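Local coordinates for heme-binding protein HutZ (Vibrio cholerae, PDB 3TGV) that probably degrades heme to biliverdin beta and delta with release of iron, and binds heme with high efficiency, at residues 63-68 / 81-86; 13-18 / 107-112; 44-49 / 123-128. The protein carries 1 engineered substitution. One frame throughout, in Å; residues are numbered along the deposited sequence.

Interaction 1: 63-68 / 81-86; sequences SIMMIE and RLTFDA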
loop_
_atom_site.group_PDB
_atom_site.type_symbol
_atom_site.label_atom_id
_atom_site.label_comp_id
_atom_site.label_asym_id
_atom_site.label_seq_id
_atom_site.Cartn_x
_atom_site.Cartn_y
_atom_site.Cartn_z
ATOM N N SER A 63 -1.014 6.252 -7.536
ATOM C CA SER A 63 -2.257 5.900 -6.880
ATOM C C SER A 63 -1.985 5.949 -5.372
ATOM O O SER A 63 -1.008 5.368 -4.891
ATOM C CB SER A 63 -2.754 4.529 -7.356
ATOM O OG SER A 63 -3.960 4.138 -6.714
ATOM N N ILE A 64 -2.824 6.679 -4.638
ATOM C CA ILE A 64 -2.600 6.929 -3.210
ATOM C C ILE A 64 -3.675 6.289 -2.326
ATOM O O ILE A 64 -4.865 6.310 -2.658
ATOM C CB ILE A 64 -2.590 8.436 -2.924
ATOM C CG1 ILE A 64 -1.401 9.099 -3.623
ATOM C CG2 ILE A 64 -2.563 8.703 -1.416
ATOM C CD1 ILE A 64 -1.517 10.598 -3.722
ATOM N N MET A 65 -3.260 5.714 -1.207
ATOM C CA MET A 65 -4.213 5.141 -0.257
ATOM C C MET A 65 -3.849 5.472 1.183
ATOM O O MET A 65 -2.690 5.346 1.601
ATOM C CB MET A 65 -4.326 3.625 -0.439
ATOM C CG MET A 65 -5.233 2.953 0.574
ATOM S SD MET A 65 -5.542 1.205 0.228
ATOM C CE MET A 65 -3.877 0.564 0.362
ATOM N N MET A 66 -4.852 5.909 1.928
ATOM C CA MET A 66 -4.733 6.153 3.354
ATOM C C MET A 66 -5.635 5.101 4.012
ATOM O O MET A 66 -6.828 5.021 3.705
ATOM C CB MET A 66 -5.214 7.578 3.635
ATOM C CG MET A 66 -4.979 8.128 5.024
ATOM S SD MET A 66 -5.735 9.778 5.184
ATOM C CE MET A 66 -5.023 10.612 3.783
ATOM N N ILE A 67 -5.070 4.269 4.882
ATOM C CA ILE A 67 -5.783 3.087 5.371
ATOM C C ILE A 67 -5.597 2.803 6.869
ATOM O O ILE A 67 -4.515 3.035 7.430
ATOM C CB ILE A 67 -5.378 1.829 4.548
ATOM C CG1 ILE A 67 -6.226 0.627 4.958
ATOM C CG2 ILE A 67 -3.858 1.544 4.681
ATOM C CD1 ILE A 67 -6.214 -0.485 3.936
ATOM N N GLU A 68 -6.647 2.309 7.526
ATOM C CA GLU A 68 -6.536 2.001 8.947
ATOM C C GLU A 68 -5.661 0.765 9.118
ATOM O O GLU A 68 -5.500 -0.013 8.185
ATOM C CB GLU A 68 -7.904 1.773 9.600
ATOM C CG GLU A 68 -8.518 0.425 9.303
ATOM C CD GLU A 68 -9.908 0.263 9.925
ATOM O OE1 GLU A 68 -10.182 0.859 10.987
ATOM O OE2 GLU A 68 -10.716 -0.469 9.344
ATOM N N ARG A 81 -10.772 3.029 4.564
ATOM C CA ARG A 81 -9.752 3.619 3.703
ATOM C C ARG A 81 -10.262 4.719 2.781
ATOM O O ARG A 81 -11.461 4.791 2.481
ATOM C CB ARG A 81 -9.095 2.523 2.864
ATOM C CG ARG A 81 -10.038 1.843 1.868
ATOM C CD ARG A 81 -9.434 0.534 1.362
ATOM N NE ARG A 81 -10.257 -0.102 0.337
ATOM C CZ ARG A 81 -11.220 -0.988 0.588
ATOM N NH1 ARG A 81 -11.486 -1.356 1.831
ATOM N NH2 ARG A 81 -11.918 -1.511 -0.413
ATOM N N LEU A 82 -9.327 5.564 2.346
ATOM C CA LEU A 82 -9.552 6.602 1.344
ATOM C C LEU A 82 -8.562 6.352 0.225
ATOM O O LEU A 82 -7.375 6.174 0.490
ATOM C CB LEU A 82 -9.232 7.982 1.915
ATOM C CG LEU A 82 -10.049 8.532 3.084
ATOM C CD1 LEU A 82 -9.541 9.901 3.460
ATOM C CD2 LEU A 82 -11.548 8.578 2.743
ATOM N N THR A 83 -9.017 6.352 -1.020
ATOM C CA THR A 83 -8.105 6.107 -2.141
ATOM C C THR A 83 -8.362 7.114 -3.259
ATOM O O THR A 83 -9.516 7.499 -3.521
ATOM C CB THR A 83 -8.258 4.670 -2.685
ATOM O OG1 THR A 83 -8.191 3.734 -1.602
ATOM C CG2 THR A 83 -7.139 4.344 -3.667
ATOM N N PHE A 84 -7.288 7.544 -3.910
ATOM C CA PHE A 84 -7.388 8.472 -5.029
ATOM C C PHE A 84 -6.112 8.440 -5.851
ATOM O O PHE A 84 -5.052 8.072 -5.341
ATOM C CB PHE A 84 -7.678 9.899 -4.548
ATOM C CG PHE A 84 -6.648 10.461 -3.599
ATOM C CD1 PHE A 84 -6.682 10.146 -2.252
ATOM C CD2 PHE A 84 -5.669 11.341 -4.050
ATOM C CE1 PHE A 84 -5.741 10.668 -1.370
ATOM C CE2 PHE A 84 -4.719 11.873 -3.167
ATOM C CZ PHE A 84 -4.766 11.536 -1.829
ATOM N N ASP A 85 -6.220 8.802 -7.125
ATOM C CA ASP A 85 -5.058 8.914 -7.995
ATOM C C ASP A 85 -4.638 10.366 -8.025
ATOM O O ASP A 85 -5.449 11.244 -7.733
ATOM C CB ASP A 85 -5.372 8.422 -9.406
ATOM C CG ASP A 85 -5.679 6.931 -9.453
ATOM O OD1 ASP A 85 -5.420 6.224 -8.451
ATOM O OD2 ASP A 85 -6.188 6.464 -10.494
ATOM N N ALA A 86 -3.371 10.616 -8.366
ATOM C CA ALA A 86 -2.804 11.959 -8.316
ATOM C C ALA A 86 -1.716 12.180 -9.366
ATOM O O ALA A 86 -1.252 11.245 -10.000
ATOM C CB ALA A 86 -2.248 12.246 -6.920
#

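Interaction 2: 13-18 / 107-112; sequences ERKTLQ and ERFGEI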
loop_
_atom_site.group_PDB
_atom_site.type_symbol
_atom_site.label_atom_id
_atom_site.label_comp_id
_atom_site.label_asym_id
_atom_site.label_seq_id
_atom_site.Cartn_x
_atom_site.Cartn_y
_atom_site.Cartn_z
ATOM N N GLU A 13 -5.703 11.809 11.773
ATOM C CA GLU A 13 -5.042 10.779 12.565
ATOM C C GLU A 13 -4.007 10.007 11.749
ATOM O O GLU A 13 -2.915 9.721 12.237
ATOM C CB GLU A 13 -6.075 9.812 13.158
ATOM C CG GLU A 13 -5.486 8.738 14.084
ATOM C CD GLU A 13 -4.948 7.520 13.335
ATOM O OE1 GLU A 13 -5.600 7.095 12.349
ATOM O OE2 GLU A 13 -3.878 6.991 13.740
ATOM N N ARG A 14 -4.348 9.657 10.512
ATOM C CA ARG A 14 -3.439 8.861 9.697
ATOM C C ARG A 14 -2.217 9.691 9.325
ATOM O O ARG A 14 -2.340 10.841 8.920
ATOM C CB ARG A 14 -4.151 8.338 8.452
ATOM C CG ARG A 14 -5.347 7.442 8.755
ATOM C CD ARG A 14 -4.931 5.996 8.966
ATOM N NE ARG A 14 -4.492 5.734 10.329
ATOM C CZ ARG A 14 -3.709 4.723 10.687
ATOM N NH1 ARG A 14 -3.241 3.872 9.778
ATOM N NH2 ARG A 14 -3.371 4.575 11.961
ATOM N N LYS A 15 -1.032 9.107 9.478
ATOM C CA LYS A 15 0.202 9.838 9.256
ATOM C C LYS A 15 0.926 9.394 7.986
ATOM O O LYS A 15 1.887 10.034 7.561
ATOM C CB LYS A 15 1.123 9.676 10.471
ATOM C CG LYS A 15 0.444 10.069 11.786
ATOM C CD LYS A 15 0.898 11.441 12.262
ATOM C CE LYS A 15 -0.154 12.115 13.129
ATOM N NZ LYS A 15 -0.563 11.277 14.288
ATOM N N THR A 16 0.471 8.304 7.384
ATOM C CA THR A 16 1.166 7.724 6.239
ATOM C C THR A 16 0.250 7.479 5.037
ATOM O O THR A 16 -0.939 7.167 5.183
ATOM C CB THR A 16 1.842 6.383 6.619
ATOM O OG1 THR A 16 2.672 6.568 7.779
ATOM C CG2 THR A 16 2.711 5.898 5.488
ATOM N N LEU A 17 0.825 7.636 3.851
ATOM C CA LEU A 17 0.188 7.246 2.605
ATOM C C LEU A 17 0.828 5.972 2.083
ATOM O O LEU A 17 2.061 5.798 2.154
ATOM C CB LEU A 17 0.376 8.342 1.549
ATOM C CG LEU A 17 -0.113 9.754 1.867
ATOM C CD1 LEU A 17 0.138 10.707 0.683
ATOM C CD2 LEU A 17 -1.595 9.706 2.250
ATOM N N GLN A 18 0.004 5.082 1.551
ATOM C CA GLN A 18 0.526 3.995 0.740
ATOM C C GLN A 18 0.459 4.424 -0.716
ATOM O O GLN A 18 -0.556 4.985 -1.167
ATOM C CB GLN A 18 -0.256 2.696 0.954
ATOM C CG GLN A 18 -0.798 2.506 2.367
ATOM C CD GLN A 18 0.261 2.560 3.434
ATOM O OE1 GLN A 18 0.144 3.300 4.417
ATOM N NE2 GLN A 18 1.302 1.759 3.263
ATOM N N GLU A 107 6.446 20.048 12.200
ATOM C CA GLU A 107 5.408 20.130 13.223
ATOM C C GLU A 107 4.692 18.790 13.438
ATOM O O GLU A 107 4.379 18.423 14.572
ATOM C CB GLU A 107 4.395 21.226 12.886
ATOM C CG GLU A 107 3.089 21.119 13.665
ATOM C CD GLU A 107 2.845 22.306 14.586
ATOM O OE1 GLU A 107 1.684 22.779 14.656
ATOM O OE2 GLU A 107 3.813 22.760 15.240
ATOM N N ARG A 108 4.440 18.056 12.359
ATOM C CA ARG A 108 3.723 16.787 12.474
ATOM C C ARG A 108 4.624 15.639 12.909
ATOM O O ARG A 108 4.185 14.753 13.638
ATOM C CB ARG A 108 3.034 16.415 11.161
ATOM C CG ARG A 108 1.846 15.476 11.352
ATOM C CD ARG A 108 1.180 15.095 10.036
ATOM N NE ARG A 108 -0.126 14.485 10.285
ATOM C CZ ARG A 108 -0.798 13.733 9.416
ATOM N NH1 ARG A 108 -0.282 13.471 8.219
ATOM N NH2 ARG A 108 -1.989 13.235 9.752
ATOM N N PHE A 109 5.873 15.640 12.450
ATOM C CA PHE A 109 6.754 14.492 12.661
ATOM C C PHE A 109 7.975 14.770 13.534
ATOM O O PHE A 109 8.670 13.841 13.942
ATOM C CB PHE A 109 7.198 13.902 11.321
ATOM C CG PHE A 109 6.059 13.467 10.457
ATOM C CD1 PHE A 109 5.295 12.367 10.802
ATOM C CD2 PHE A 109 5.738 14.166 9.313
ATOM C CE1 PHE A 109 4.234 11.963 10.007
ATOM C CE2 PHE A 109 4.686 13.768 8.522
ATOM C CZ PHE A 109 3.933 12.666 8.869
ATOM N N GLY A 110 8.239 16.041 13.816
ATOM C CA GLY A 110 9.278 16.395 14.769
ATOM C C GLY A 110 10.700 16.467 14.244
ATOM O O GLY A 110 10.937 16.623 13.045
ATOM N N GLU A 111 11.654 16.353 15.166
ATOM C CA GLU A 111 13.071 16.575 14.871
ATOM C C GLU A 111 13.588 15.829 13.650
ATOM O O GLU A 111 14.417 16.349 12.900
ATOM C CB GLU A 111 13.933 16.186 16.070
ATOM C CG GLU A 111 13.715 17.025 17.310
ATOM C CD GLU A 111 14.691 16.664 18.412
ATOM O OE1 GLU A 111 15.644 15.907 18.126
ATOM O OE2 GLU A 111 14.506 17.129 19.559
ATOM N N ILE A 112 13.110 14.602 13.473
ATOM C CA ILE A 112 13.570 13.738 12.393
ATOM C C ILE A 112 13.646 14.502 11.065
ATOM O O ILE A 112 14.550 14.287 10.257
ATOM C CB ILE A 112 12.658 12.492 12.283
ATOM C CG1 ILE A 112 13.400 11.315 11.652
ATOM C CG2 ILE A 112 11.369 12.823 11.539
ATOM C CD1 ILE A 112 13.784 11.542 10.222
#

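Interaction 3: 44-49 / 123-128; sequences VLISHI and MLFRLQ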
loop_
_atom_site.group_PDB
_atom_site.type_symbol
_atom_site.label_atom_id
_atom_site.label_comp_id
_atom_site.label_asym_id
_atom_site.label_seq_id
_atom_site.Cartn_x
_atom_site.Cartn_y
_atom_site.Cartn_z
ATOM N N VAL A 44 4.982 14.363 0.256
ATOM C CA VAL A 44 5.847 13.345 0.842
ATOM C C VAL A 44 7.310 13.711 0.635
ATOM O O VAL A 44 7.665 14.311 -0.379
ATOM C CB VAL A 44 5.587 11.964 0.231
ATOM C CG1 VAL A 44 4.159 11.509 0.554
ATOM C CG2 VAL A 44 5.834 11.996 -1.276
ATOM N N LEU A 45 8.143 13.343 1.603
ATOM C CA LEU A 45 9.576 13.628 1.573
ATOM C C LEU A 45 10.326 12.305 1.531
ATOM O O LEU A 45 10.472 11.638 2.552
ATOM C CB LEU A 45 9.988 14.420 2.815
ATOM C CG LEU A 45 11.461 14.845 2.922
ATOM C CD1 LEU A 45 11.841 15.742 1.754
ATOM C CD2 LEU A 45 11.745 15.537 4.246
ATOM N N ILE A 46 10.805 11.935 0.347
ATOM C CA ILE A 46 11.283 10.583 0.110
ATOM C C ILE A 46 12.671 10.528 -0.551
ATOM O O ILE A 46 13.155 11.513 -1.115
ATOM C CB ILE A 46 10.275 9.781 -0.744
ATOM C CG1 ILE A 46 10.069 10.462 -2.095
ATOM C CG2 ILE A 46 8.965 9.636 -0.002
ATOM C CD1 ILE A 46 9.230 9.650 -3.082
ATOM N N SER A 47 13.287 9.355 -0.492
ATOM C CA SER A 47 14.669 9.189 -0.922
ATOM C C SER A 47 14.813 8.758 -2.379
ATOM O O SER A 47 14.223 7.770 -2.807
ATOM C CB SER A 47 15.375 8.192 0.000
ATOM O OG SER A 47 16.731 8.013 -0.365
ATOM N N HIS A 48 15.630 9.499 -3.125
ATOM C CA HIS A 48 15.948 9.162 -4.509
ATOM C C HIS A 48 16.608 7.791 -4.619
ATOM O O HIS A 48 16.607 7.171 -5.686
ATOM C CB HIS A 48 16.852 10.230 -5.127
ATOM C CG HIS A 48 17.110 10.028 -6.587
ATOM N ND1 HIS A 48 18.244 9.398 -7.063
ATOM C CD2 HIS A 48 16.376 10.356 -7.675
ATOM C CE1 HIS A 48 18.195 9.355 -8.384
ATOM N NE2 HIS A 48 17.072 9.929 -8.778
ATOM N N ILE A 49 17.171 7.305 -3.521
ATOM C CA ILE A 49 17.705 5.948 -3.529
ATOM C C ILE A 49 16.605 4.890 -3.725
ATOM O O ILE A 49 16.830 3.843 -4.332
ATOM C CB ILE A 49 18.531 5.662 -2.286
ATOM C CG1 ILE A 49 19.744 6.602 -2.253
ATOM C CG2 ILE A 49 18.999 4.207 -2.280
ATOM C CD1 ILE A 49 20.536 6.534 -0.965
ATOM N N MET A 123 13.897 14.113 -1.617
ATOM C CA MET A 123 13.174 15.004 -2.502
ATOM C C MET A 123 11.767 15.218 -1.961
ATOM O O MET A 123 11.186 14.316 -1.357
ATOM C CB MET A 123 13.088 14.379 -3.893
ATOM C CG MET A 123 14.407 13.877 -4.425
ATOM S SD MET A 123 14.194 12.942 -5.949
ATOM C CE MET A 123 15.382 13.784 -7.001
ATOM N N LEU A 124 11.219 16.405 -2.187
ATOM C CA LEU A 124 9.858 16.705 -1.753
ATOM C C LEU A 124 8.913 16.699 -2.945
ATOM O O LEU A 124 9.075 17.485 -3.878
ATOM C CB LEU A 124 9.823 18.062 -1.053
ATOM C CG LEU A 124 8.469 18.617 -0.608
ATOM C CD1 LEU A 124 7.822 17.719 0.441
ATOM C CD2 LEU A 124 8.655 20.023 -0.071
ATOM N N PHE A 125 7.930 15.807 -2.925
ATOM C CA PHE A 125 6.967 15.732 -4.020
ATOM C C PHE A 125 5.603 16.255 -3.597
ATOM O O PHE A 125 5.092 15.878 -2.548
ATOM C CB PHE A 125 6.818 14.296 -4.541
ATOM C CG PHE A 125 8.009 13.795 -5.317
ATOM C CD1 PHE A 125 8.042 13.888 -6.700
ATOM C CD2 PHE A 125 9.084 13.229 -4.664
ATOM C CE1 PHE A 125 9.131 13.428 -7.417
ATOM C CE2 PHE A 125 10.175 12.770 -5.374
ATOM C CZ PHE A 125 10.198 12.872 -6.752
ATOM N N ARG A 126 5.030 17.128 -4.417
ATOM C CA ARG A 126 3.627 17.514 -4.268
ATOM C C ARG A 126 2.729 16.570 -5.055
ATOM O O ARG A 126 2.979 16.301 -6.227
ATOM C CB ARG A 126 3.393 18.946 -4.748
ATOM C CG ARG A 126 1.957 19.176 -5.166
ATOM C CD ARG A 126 1.484 20.601 -4.962
ATOM N NE ARG A 126 1.983 21.512 -5.982
ATOM C CZ ARG A 126 1.316 22.581 -6.407
ATOM N NH1 ARG A 126 0.115 22.864 -5.909
ATOM N NH2 ARG A 126 1.848 23.368 -7.337
ATOM N N LEU A 127 1.682 16.065 -4.414
ATOM C CA LEU A 127 0.765 15.156 -5.084
ATOM C C LEU A 127 -0.626 15.760 -5.116
ATOM O O LEU A 127 -1.195 16.062 -4.070
ATOM C CB LEU A 127 0.720 13.820 -4.355
ATOM C CG LEU A 127 2.067 13.285 -3.893
ATOM C CD1 LEU A 127 1.843 12.023 -3.097
ATOM C CD2 LEU A 127 2.972 13.028 -5.079
ATOM N N GLN A 128 -1.172 15.910 -6.320
ATOM C CA GLN A 128 -2.458 16.573 -6.525
ATOM C C GLN A 128 -3.475 15.640 -7.162
ATOM O O GLN A 128 -3.267 15.151 -8.275
ATOM C CB GLN A 128 -2.281 17.812 -7.402
ATOM C CG GLN A 128 -1.170 18.726 -6.928
ATOM C CD GLN A 128 -1.104 20.016 -7.706
ATOM O OE1 GLN A 128 -0.297 20.159 -8.631
ATOM N NE2 GLN A 128 -1.946 20.972 -7.334
#

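Interaction 1: 63-68 / 81-86
With CG held between its own backbone N and carbonyl carbon (chi1 58°), Phe84 brings a face of its ring under Ile64, whose CG1 stands opposite the carbonyl carbon (chi1 -65°). Ile64 therefore sits over one ring face: its CB is 4.0 Å from the centroid of the Phe84 ring, a CH-pi contact displaced toward the rim. The two branches share the far end of the ring. Ile64 CG2 leans on CZ and CE1 of Phe84, while Ile64 CD1 reaches CE2 of Phe84 at 3.5 Å and then the methyl of Ala86. On the same face Met66 and Leu82 run side by side, Met66 SD 4.2 Å from Leu82 CD1, and Phe10 of helix 3-13 covers both.

The other face carries Ser63, Met65, Ile67, Arg81, Thr83 and Asp85, and the second subunit packs against it. Ser63 OG donates to Asp85 OD1 at 3.1 Å, nearly along the C-O axis, but it is also bonded to the backbone N of Val30 in the second subunit. Met65 SD passes Arg81 CD at 4.1 Å.

Two hydrogen-bonded pairs, Ile64 with Phe84 and Met66 with Leu82, hold the backbones together; Ile64 N to Phe84 O is 2.7 Å. This is regular antiparallel pairing within the split beta-barrel fold of the FMN-binding (pyridoxamine 5'-phosphate oxidase-like) proteins, one face turned to the hydrophobic interior and the other to the dimer interface.

Interaction 2: 13-18 / 107-112
Arg108, near the C-terminal end of helix 96-109, reaches across to the turn where helix 3-13 gives way to strand 16-22. The contact thus joins a helix end to a helix-to-strand connection in the split beta-barrel fold of the FMN-binding (pyridoxamine 5'-phosphate oxidase-like) proteins.

The polar part centres on one carbonyl. Arg108 runs nearly straight from CG to NE, with CG anti to the backbone N (chi1 -156°), and this extended chain carries the guanidinium to Arg14 O. Arg108 NH2 lies 2.6 Å from Arg14 O, but the N-H...O angle of 125° makes this a weak, bent bond. NH2 also bonds Gln12 O, NH1 bonds the carbonyl O of Phe35 on strand 28-38, and the Phe35 ring adds a cation-pi contact. Three backbone oxygens surround the guanidinium, the bond to Arg14 O being the weak one.

Among the charged chains, Arg14 grips Glu13 side-on with two nitrogens, NE to OE1 at 2.7 Å and NH2 to OE2 at 3.0 Å. The partners lie close to the guanidinium plane, and Arg14 NH1 makes a further salt bridge with Asp69.

The apolar part is supplied by Lys15. Its chain, bent at chi2 and chi4, crosses the Arg108 guanidinium so that methylenes, rather than the ammonium, lie against the flat group: CD sits over one face, offset toward the rim. Lys15 NZ lies 5.1 Å from Arg108 NH2, and its weak hydrogen bond is to Glu13 O. Beyond the lysine, Phe109 meets Phe77 of the second subunit edge-to-face. Phe109 turns its edge to the turn, with CE1 3.9 Å from Lys15 CB and CZ 3.6 Å from Lys15 O, close to the ring plane.

Interaction 3: 44-49 / 123-128
Val44 pairs with Phe125 and Ile46 with Met123, both antiparallel and hydrogen-bonded, and around them the contact is close. Met123 N reaches Ile46 O at 2.8 Å and Phe125 N reaches Val44 O at 3.0 Å. Ile46 places CG1 between its backbone N and carbonyl carbon (chi1 60°), which swings the chain across Phe125 at about a right angle; CG1 and CD1 both lie 3.9 Å from Phe125 CD2. His52 and Ala53 of helix 51-58 close over Ile46, and Leu56 of that helix packs on Phe125. On the opposite face of the sheet Leu45 CD1 lies 3.5 Å from Met123 O, while Leu124 CD1 rests against Val44 O, under cover of helix 96-109.

Toward the end of strand 41-47 the packing thins. His48, partly exposed in the loop, bonds the backbone of Asp121 and, across the two segments, meets the bent end of Met123: Met123 CE is 3.6 Å from His48 CD2, and the sulfur approaches the ring edge, with SD 4.8 Å from its centroid. His48 NE2 has a weak hydrogen bond to Glu57. Ser47 OG accepts from Ile49 N at 3.3 Å, an ST turn just where the strand ends.

The chemistry implies that backbone bonds set the register, aliphatic groups pack on one face and aliphatic groups with Phe125 on the other, while the contact at His48 rests on dispersion between thioether and imidazole edge.

From the N terminus, helix 3-13 leads into 13-18, strand 28-38 turns back into strand 41-47, which carries most of 44-49, and strand 61-67 supplies most of 63-68. Interaction 1 closes first, across the twelve residues between 63-68 and 81-86. It lies within both longer closures: interaction 2 joins 13-18 to 107-112, and interaction 3 joins 44-49 to 123-128. Those two cross, since their segments alternate. Strand 61-67 pairs with strand 16-22, linking interactions 1 and 2, while strand 122-129 lies beside 81-91, linking 1 and 3. Leu17 and Val44 touch between 2 and 3. Interactions 1 and 3 stitch the sheet; interaction 2 ties the end of helix 96-109 to the junction of helix 3-13 and strand 16-22.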